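Local coordinates for serpin-ZX (Arabidopsis thaliana, PDB 3LE2), which inhibits metacaspase-9 through cleavage of its reactive centre loop and covalent binding, and limits the activity of the cell-death-promoting protease RD21A, at residues A[129-141]-A[154-168]. Residues are numbered along the deposited sequence; the frame is centred on the assembly and turned at random. Where two conformers were deposited one is given.
Sequences FQSKAVEVIAEVN and EVLPEGSADSMTKLI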
ATOM      1  N   PHE A 129     -20.186   7.791  19.496  1.00 39.00           N
ATOM      2  CA  PHE A 129     -20.402   6.388  19.137  1.00 39.16           C
ATOM      3  C   PHE A 129     -21.524   5.789  19.983  1.00 37.26           C
ATOM      4  O   PHE A 129     -22.324   4.982  19.507  1.00 41.38           O
ATOM      5  CB  PHE A 129     -19.120   5.553  19.312  1.00 40.73           C
ATOM      6  CG  PHE A 129     -18.016   5.887  18.331  1.00 36.66           C
ATOM      7  CD1 PHE A 129     -16.845   6.498  18.763  1.00 37.75           C
ATOM      8  CD2 PHE A 129     -18.140   5.565  16.985  1.00 30.42           C
ATOM      9  CE1 PHE A 129     -15.818   6.797  17.856  1.00 39.08           C
ATOM     10  CE2 PHE A 129     -17.136   5.854  16.080  1.00 33.01           C
ATOM     11  CZ  PHE A 129     -15.967   6.470  16.511  1.00 34.94           C
ATOM     12  N   GLN A 130     -21.577   6.190  21.244  1.00 41.27           N
ATOM     13  CA  GLN A 130     -22.514   5.605  22.203  1.00 44.42           C
ATOM     14  C   GLN A 130     -23.979   5.653  21.741  1.00 43.07           C
ATOM     15  O   GLN A 130     -24.705   4.665  21.862  1.00 42.01           O
ATOM     16  CB  GLN A 130     -22.353   6.290  23.563  1.00 43.16           C
ATOM     17  CG  GLN A 130     -22.862   5.481  24.727  1.00 52.78           C
ATOM     18  CD  GLN A 130     -21.900   5.491  25.894  1.00 56.41           C
ATOM     19  OE1 GLN A 130     -20.796   6.041  25.806  1.00 53.18           O
ATOM     20  NE2 GLN A 130     -22.310   4.876  26.998  1.00 61.35           N
ATOM     21  N   SER A 131     -24.401   6.794  21.201  1.00 36.86           N
ATOM     22  CA  SER A 131     -25.788   6.973  20.779  1.00 46.33           C
ATOM     23  C   SER A 131     -25.975   7.241  19.281  1.00 46.99           C
ATOM     24  O   SER A 131     -27.081   7.101  18.766  1.00 40.77           O
ATOM     25  CB  SER A 131     -26.448   8.101  21.585  1.00 48.89           C
ATOM     26  OG  SER A 131     -26.534   7.768  22.964  1.00 49.31           O
ATOM     27  N   LYS A 132     -24.912   7.625  18.580  1.00 42.59           N
ATOM     28  CA  LYS A 132     -25.050   8.055  17.185  1.00 39.71           C
ATOM     29  C   LYS A 132     -24.049   7.422  16.231  1.00 40.18           C
ATOM     30  O   LYS A 132     -23.574   8.081  15.297  1.00 33.32           O
ATOM     31  CB  LYS A 132     -24.908   9.569  17.078  1.00 35.15           C
ATOM     32  CG  LYS A 132     -25.932  10.364  17.859  1.00 48.06           C
ATOM     33  CD  LYS A 132     -25.799  11.842  17.509  1.00 56.59           C
ATOM     34  CE  LYS A 132     -26.362  12.739  18.599  1.00 74.23           C
ATOM     35  NZ  LYS A 132     -25.795  14.115  18.498  1.00 87.12           N
ATOM     36  N   ALA A 133     -23.743   6.147  16.456  1.00 39.76           N
ATOM     37  CA  ALA A 133     -22.751   5.443  15.654  1.00 34.44           C
ATOM     38  C   ALA A 133     -23.037   5.557  14.152  1.00 34.68           C
ATOM     39  O   ALA A 133     -22.118   5.767  13.351  1.00 30.30           O
ATOM     40  CB  ALA A 133     -22.673   3.986  16.075  1.00 40.49           C
ATOM     41  N   VAL A 134     -24.308   5.425  13.779  1.00 30.31           N
ATOM     42  CA  VAL A 134     -24.710   5.491  12.373  1.00 33.53           C
ATOM     43  C   VAL A 134     -24.354   6.838  11.764  1.00 30.62           C
ATOM     44  O   VAL A 134     -23.949   6.903  10.605  1.00 31.83           O
ATOM     45  CB  VAL A 134     -26.223   5.243  12.172  1.00 37.56           C
ATOM     46  CG1 VAL A 134     -26.514   4.937  10.711  1.00 32.72           C
ATOM     47  CG2 VAL A 134     -26.686   4.094  13.031  1.00 51.44           C
ATOM     48  N   GLU A 135     -24.498   7.908  12.539  1.00 28.62           N
ATOM     49  CA  GLU A 135     -24.123   9.234  12.040  1.00 34.19           C
ATOM     50  C   GLU A 135     -22.618   9.418  11.974  1.00 33.32           C
ATOM     51  O   GLU A 135     -22.109  10.085  11.063  1.00 39.25           O
ATOM     52  CB  GLU A 135     -24.705  10.355  12.902  1.00 31.32           C
ATOM     53  CG  GLU A 135     -26.213  10.334  13.032  1.00 42.82           C
ATOM     54  CD  GLU A 135     -26.933  10.380  11.689  1.00 45.25           C
ATOM     55  OE1 GLU A 135     -26.386  10.946  10.706  1.00 44.44           O
ATOM     56  OE2 GLU A 135     -28.060   9.849  11.633  1.00 39.99           O
ATOM     57  N   VAL A 136     -21.906   8.866  12.956  1.00 28.50           N
ATOM     58  CA  VAL A 136     -20.447   9.009  13.005  1.00 29.31           C
ATOM     59  C   VAL A 136     -19.806   8.360  11.781  1.00 20.46           C
ATOM     60  O   VAL A 136     -18.949   8.945  11.139  1.00 27.87           O
ATOM     61  CB  VAL A 136     -19.841   8.410  14.299  1.00 35.72           C
ATOM     62  CG1 VAL A 136     -18.329   8.655  14.348  1.00 24.16           C
ATOM     63  CG2 VAL A 136     -20.536   8.989  15.548  1.00 29.35           C
ATOM     64  N   ILE A 137     -20.258   7.159  11.444  1.00 25.62           N
ATOM     65  CA  ILE A 137     -19.809   6.478  10.227  1.00 26.40           C
ATOM     66  C   ILE A 137     -19.930   7.377   8.991  1.00 27.35           C
ATOM     67  O   ILE A 137     -18.974   7.522   8.226  1.00 26.70           O
ATOM     68  CB  ILE A 137     -20.600   5.170   9.997  1.00 25.63           C
ATOM     69  CG1 ILE A 137     -20.387   4.211  11.170  1.00 26.76           C
ATOM     70  CG2 ILE A 137     -20.211   4.524   8.660  1.00 27.02           C
ATOM     71  CD1 ILE A 137     -21.276   2.986  11.132  1.00 30.12           C
ATOM     72  N   ALA A 138     -21.097   7.992   8.798  1.00 28.08           N
ATOM     73  CA  ALA A 138     -21.291   8.859   7.634  1.00 30.13           C
ATOM     74  C   ALA A 138     -20.388  10.074   7.715  1.00 25.51           C
ATOM     75  O   ALA A 138     -19.811  10.503   6.706  1.00 29.80           O
ATOM     76  CB  ALA A 138     -22.756   9.289   7.489  1.00 24.22           C
ATOM     77  N   GLU A 139     -20.273  10.623   8.921  1.00 26.09           N
ATOM     78  CA  GLU A 139     -19.430  11.792   9.155  1.00 35.72           C
ATOM     79  C   GLU A 139     -17.965  11.512   8.804  1.00 32.17           C
ATOM     80  O   GLU A 139     -17.311  12.322   8.144  1.00 34.05           O
ATOM     81  CB  GLU A 139     -19.566  12.267  10.609  1.00 44.69           C
ATOM     82  CG  GLU A 139     -18.580  13.369  11.011  1.00 60.68           C
ATOM     83  CD  GLU A 139     -18.752  13.833  12.458  1.00 80.88           C
ATOM     84  OE1 GLU A 139     -19.030  12.986  13.340  1.00 60.72           O
ATOM     85  OE2 GLU A 139     -18.596  15.049  12.713  1.00 92.43           O
ATOM     86  N   VAL A 140     -17.458  10.362   9.247  1.00 27.13           N
ATOM     87  CA  VAL A 140     -16.073   9.977   8.963  1.00 31.56           C
ATOM     88  C   VAL A 140     -15.899   9.772   7.461  1.00 28.86           C
ATOM     89  O   VAL A 140     -14.907  10.209   6.863  1.00 27.00           O
ATOM     90  CB  VAL A 140     -15.661   8.699   9.730  1.00 32.51           C
ATOM     91  CG1 VAL A 140     -14.281   8.249   9.323  1.00 27.98           C
ATOM     92  CG2 VAL A 140     -15.719   8.926  11.245  1.00 27.35           C
ATOM     93  N   ASN A 141     -16.885   9.131   6.843  1.00 28.64           N
ATOM     94  CA  ASN A 141     -16.845   8.959   5.395  1.00 32.50           C
ATOM     95  C   ASN A 141     -16.851  10.279   4.620  1.00 31.54           C
ATOM     96  O   ASN A 141     -16.070  10.452   3.690  1.00 30.84           O
ATOM     97  CB  ASN A 141     -17.933   7.995   4.917  1.00 26.25           C
ATOM     98  CG  ASN A 141     -17.543   6.556   5.152  1.00 32.08           C
ATOM     99  OD1 ASN A 141     -16.364   6.256   5.304  1.00 30.29           O
ATOM    100  ND2 ASN A 141     -18.519   5.663   5.208  1.00 35.08           N
ATOM    101  N   GLU A 154     -15.766   5.981   0.792  1.00 40.30           N
ATOM    102  CA  GLU A 154     -16.377   5.177   1.846  1.00 44.90           C
ATOM    103  C   GLU A 154     -15.388   4.312   2.639  1.00 46.05           C
ATOM    104  O   GLU A 154     -15.414   3.083   2.542  1.00 49.93           O
ATOM    105  CB  GLU A 154     -17.461   4.287   1.241  1.00 45.60           C
ATOM    106  CG  GLU A 154     -18.109   3.334   2.227  1.00 55.06           C
ATOM    107  CD  GLU A 154     -19.473   2.865   1.762  1.00 64.86           C
ATOM    108  OE1 GLU A 154     -20.204   3.681   1.157  1.00 71.60           O
ATOM    109  OE2 GLU A 154     -19.816   1.688   2.005  1.00 59.48           O
ATOM    110  N   VAL A 155     -14.542   4.950   3.442  1.00 33.01           N
ATOM    111  CA  VAL A 155     -13.595   4.212   4.278  1.00 31.36           C
ATOM    112  C   VAL A 155     -14.257   3.267   5.290  1.00 32.30           C
ATOM    113  O   VAL A 155     -13.823   2.133   5.430  1.00 32.19           O
ATOM    114  CB  VAL A 155     -12.601   5.149   4.994  1.00 35.38           C
ATOM    115  CG1 VAL A 155     -11.413   4.341   5.534  1.00 30.27           C
ATOM    116  CG2 VAL A 155     -12.110   6.206   4.026  1.00 34.25           C
ATOM    117  N   LEU A 156     -15.302   3.714   5.987  1.00 30.64           N
ATOM    118  CA  LEU A 156     -16.012   2.831   6.923  1.00 28.37           C
ATOM    119  C   LEU A 156     -17.237   2.190   6.263  1.00 29.56           C
ATOM    120  O   LEU A 156     -18.073   2.898   5.719  1.00 37.14           O
ATOM    121  CB  LEU A 156     -16.433   3.577   8.192  1.00 24.28           C
ATOM    122  CG  LEU A 156     -15.430   3.768   9.337  1.00 24.91           C
ATOM    123  CD1 LEU A 156     -14.189   4.510   8.879  1.00 27.33           C
ATOM    124  CD2 LEU A 156     -16.091   4.512  10.459  1.00 24.41           C
ATOM    125  N   PRO A 157     -17.329   0.844   6.286  1.00 32.26           N
ATOM    126  CA  PRO A 157     -18.501   0.160   5.731  1.00 28.86           C
ATOM    127  C   PRO A 157     -19.706   0.333   6.641  1.00 36.84           C
ATOM    128  O   PRO A 157     -19.541   0.565   7.841  1.00 32.03           O
ATOM    129  CB  PRO A 157     -18.087  -1.322   5.740  1.00 23.92           C
ATOM    130  CG  PRO A 157     -16.620  -1.331   5.875  1.00 27.39           C
ATOM    131  CD  PRO A 157     -16.280  -0.116   6.682  1.00 28.43           C
ATOM    132  N   GLU A 158     -20.904   0.210   6.080  1.00 34.62           N
ATOM    133  CA  GLU A 158     -22.102   0.261   6.889  1.00 37.56           C
ATOM    134  C   GLU A 158     -21.977  -0.713   8.063  1.00 31.37           C
ATOM    135  O   GLU A 158     -21.454  -1.816   7.912  1.00 33.88           O
ATOM    136  CB  GLU A 158     -23.346  -0.030   6.038  1.00 35.14           C
ATOM    137  CG  GLU A 158     -23.650   1.075   5.025  1.00 43.65           C
ATOM    138  CD  GLU A 158     -25.024   0.922   4.369  1.00 53.06           C
ATOM    139  OE1 GLU A 158     -25.092   0.326   3.269  1.00 44.99           O
ATOM    140  OE2 GLU A 158     -26.033   1.395   4.950  1.00 38.63           O
ATOM    141  N   GLY A 159     -22.426  -0.273   9.238  1.00 30.50           N
ATOM    142  CA  GLY A 159     -22.453  -1.115  10.418  1.00 28.15           C
ATOM    143  C   GLY A 159     -21.092  -1.420  11.014  1.00 36.69           C
ATOM    144  O   GLY A 159     -20.968  -2.317  11.842  1.00 38.83           O
ATOM    145  N   SER A 160     -20.065  -0.682  10.611  1.00 33.33           N
ATOM    146  CA  SER A 160     -18.711  -1.009  11.052  1.00 32.50           C
ATOM    147  C   SER A 160     -18.373  -0.467  12.449  1.00 35.37           C
ATOM    148  O   SER A 160     -17.497  -1.006  13.122  1.00 47.45           O
ATOM    149  CB  SER A 160     -17.670  -0.579  10.013  1.00 30.25           C
ATOM    150  OG  SER A 160     -17.561   0.829   9.946  1.00 33.12           O
ATOM    151  N   ALA A 161     -19.065   0.579  12.895  1.00 33.54           N
ATOM    152  CA  ALA A 161     -18.884   1.081  14.265  1.00 36.88           C
ATOM    153  C   ALA A 161     -20.215   1.079  15.021  1.00 36.54           C
ATOM    154  O   ALA A 161     -21.259   1.276  14.418  1.00 37.08           O
ATOM    155  CB  ALA A 161     -18.272   2.479  14.261  1.00 28.98           C
ATOM    156  N   ASP A 162     -20.186   0.859  16.333  1.00 41.62           N
ATOM    157  CA  ASP A 162     -21.438   0.731  17.094  1.00 38.96           C
ATOM    158  C   ASP A 162     -21.396   1.417  18.462  1.00 37.40           C
ATOM    159  O   ASP A 162     -20.536   2.260  18.709  1.00 34.72           O
ATOM    160  CB  ASP A 162     -21.854  -0.743  17.235  1.00 38.59           C
ATOM    161  CG  ASP A 162     -20.904  -1.552  18.121  1.00 39.95           C
ATOM    162  OD1 ASP A 162     -19.986  -0.970  18.739  1.00 40.99           O
ATOM    163  OD2 ASP A 162     -21.082  -2.784  18.199  1.00 45.13           O
ATOM    164  N   SER A 163     -22.316   1.047  19.350  1.00 36.49           N
ATOM    165  CA  SER A 163     -22.430   1.739  20.629  1.00 41.16           C
ATOM    166  C   SER A 163     -21.269   1.378  21.553  1.00 41.85           C
ATOM    167  O   SER A 163     -20.997   2.087  22.530  1.00 35.06           O
ATOM    168  CB  SER A 163     -23.795   1.484  21.297  1.00 38.87           C
ATOM    169  OG  SER A 163     -24.004   0.104  21.541  1.00 49.37           O
ATOM    170  N   MET A 164     -20.573   0.290  21.232  1.00 35.43           N
ATOM    171  CA  MET A 164     -19.400  -0.115  22.012  1.00 39.06           C
ATOM    172  C   MET A 164     -18.081   0.454  21.476  1.00 39.09           C
ATOM    173  O   MET A 164     -17.025   0.275  22.085  1.00 49.44           O
ATOM    174  CB  MET A 164     -19.305  -1.639  22.090  1.00 42.61           C
ATOM    175  CG  MET A 164     -20.512  -2.304  22.746  1.00 52.74           C
ATOM    176  SD  MET A 164     -20.728  -1.761  24.454  1.00 59.87           S
ATOM    177  CE  MET A 164     -19.123  -2.202  25.145  1.00 44.47           C
ATOM    178  N   THR A 165     -18.135   1.132  20.337  1.00 37.81           N
ATOM    179  CA  THR A 165     -16.915   1.643  19.717  1.00 36.18           C
ATOM    180  C   THR A 165     -16.313   2.766  20.548  1.00 36.88           C
ATOM    181  O   THR A 165     -17.006   3.705  20.922  1.00 37.57           O
ATOM    182  CB  THR A 165     -17.172   2.153  18.293  1.00 31.60           C
ATOM    183  OG1 THR A 165     -17.527   1.051  17.452  1.00 33.45           O
ATOM    184  CG2 THR A 165     -15.933   2.812  17.747  1.00 36.47           C
ATOM    185  N   LYS A 166     -15.023   2.660  20.840  1.00 42.18           N
ATOM    186  CA  LYS A 166     -14.356   3.639  21.694  1.00 37.55           C
ATOM    187  C   LYS A 166     -13.314   4.437  20.948  1.00 33.47           C
ATOM    188  O   LYS A 166     -13.271   5.658  21.073  1.00 41.12           O
ATOM    189  CB  LYS A 166     -13.723   2.961  22.909  1.00 37.74           C
ATOM    190  CG  LYS A 166     -14.746   2.288  23.829  1.00 46.64           C
ATOM    191  CD  LYS A 166     -15.752   3.304  24.391  1.00 34.25           C
ATOM    192  CE  LYS A 166     -16.807   2.617  25.245  1.00 45.00           C
ATOM    193  NZ  LYS A 166     -17.970   3.515  25.547  1.00 46.93           N
ATOM    194  N   LEU A 167     -12.475   3.746  20.173  1.00 37.52           N
ATOM    195  CA  LEU A 167     -11.368   4.399  19.472  1.00 35.52           C
ATOM    196  C   LEU A 167     -11.109   3.789  18.104  1.00 28.40           C
ATOM    197  O   LEU A 167     -10.830   2.595  17.983  1.00 33.91           O
ATOM    198  CB  LEU A 167     -10.083   4.346  20.312  1.00 31.39           C
ATOM    199  CG  LEU A 167      -8.818   4.918  19.676  1.00 29.86           C
ATOM    200  CD1 LEU A 167      -8.904   6.419  19.436  1.00 26.99           C
ATOM    201  CD2 LEU A 167      -7.631   4.591  20.550  1.00 38.41           C
ATOM    202  N   ILE A 168     -11.201   4.617  17.070  0.57 29.07           N
ATOM    203  CA  ILE A 168     -10.960   4.161  15.708  0.57 30.56           C
ATOM    204  C   ILE A 168      -9.967   5.042  14.954  0.57 31.00           C
ATOM    205  O   ILE A 168      -9.791   6.226  15.263  0.57 33.28           O
ATOM    206  CB  ILE A 168     -12.265   4.101  14.884  0.57 31.24           C
ATOM    207  CG1 ILE A 168     -12.817   5.515  14.665  0.57 31.97           C
ATOM    208  CG2 ILE A 168     -13.275   3.178  15.555  0.57 26.57           C
ATOM    209  CD1 ILE A 168     -13.993   5.587  13.712  0.57 29.60           C
TER
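The ring of F129 carries the CG2 methyl of T165 squarely on one face: CG2 sits 3.5 Å from the ring centroid, 8° off the normal, a CH-pi contact. At the ring edge, near its plane, CD1 of I168 comes to 3.5 Å from F129 CZ, while the CB of A161 meets F129 CE2 obliquely. T165 reaches the face because CG2 lies anti to its backbone N; its OG1, beside that N, accepts the backbone N-H of D162, which helps hold the side chain in this rotation. D162 OD1 in turn receives the M164 N-H from above the carboxylate plane, an Asx turn at the start of the type I turn 162-165. The second flat group, the amide of N141, grips the backbone of L156 with both ends. OD1 accepts from L156 N at 2.8 Å, nearly straight. ND2 gives to L156 O (2.8 Å, 175°), which lies in the amide plane; each acceptor is met on a lone pair. The two bonds hold the amide flat and supply a partner to both the N-H and the C=O of L156. Between the two ends, I137 packs its CG2 on L156 CB (3.9 Å), and its CD1 touches A161 O, next to the type II turn 157-160. V140 CG1 lies against L156 CD1, and the CB of A133 rests near A161 O and D162. Helix 129-147 is the serpin helix F, and the loop runs back antiparallel beneath it to enter strand 167-176 of beta-sheet A, between strands 93-103 and 326-335. W101 adjoins F129, V140 and I168, while F328 meets L156 and S160. In serpins the cleaved reactive centre loop inserts between strands 167-176 and 326-335, still neighbours in this native stressed state, so helix and loop lie over that part of the sheet.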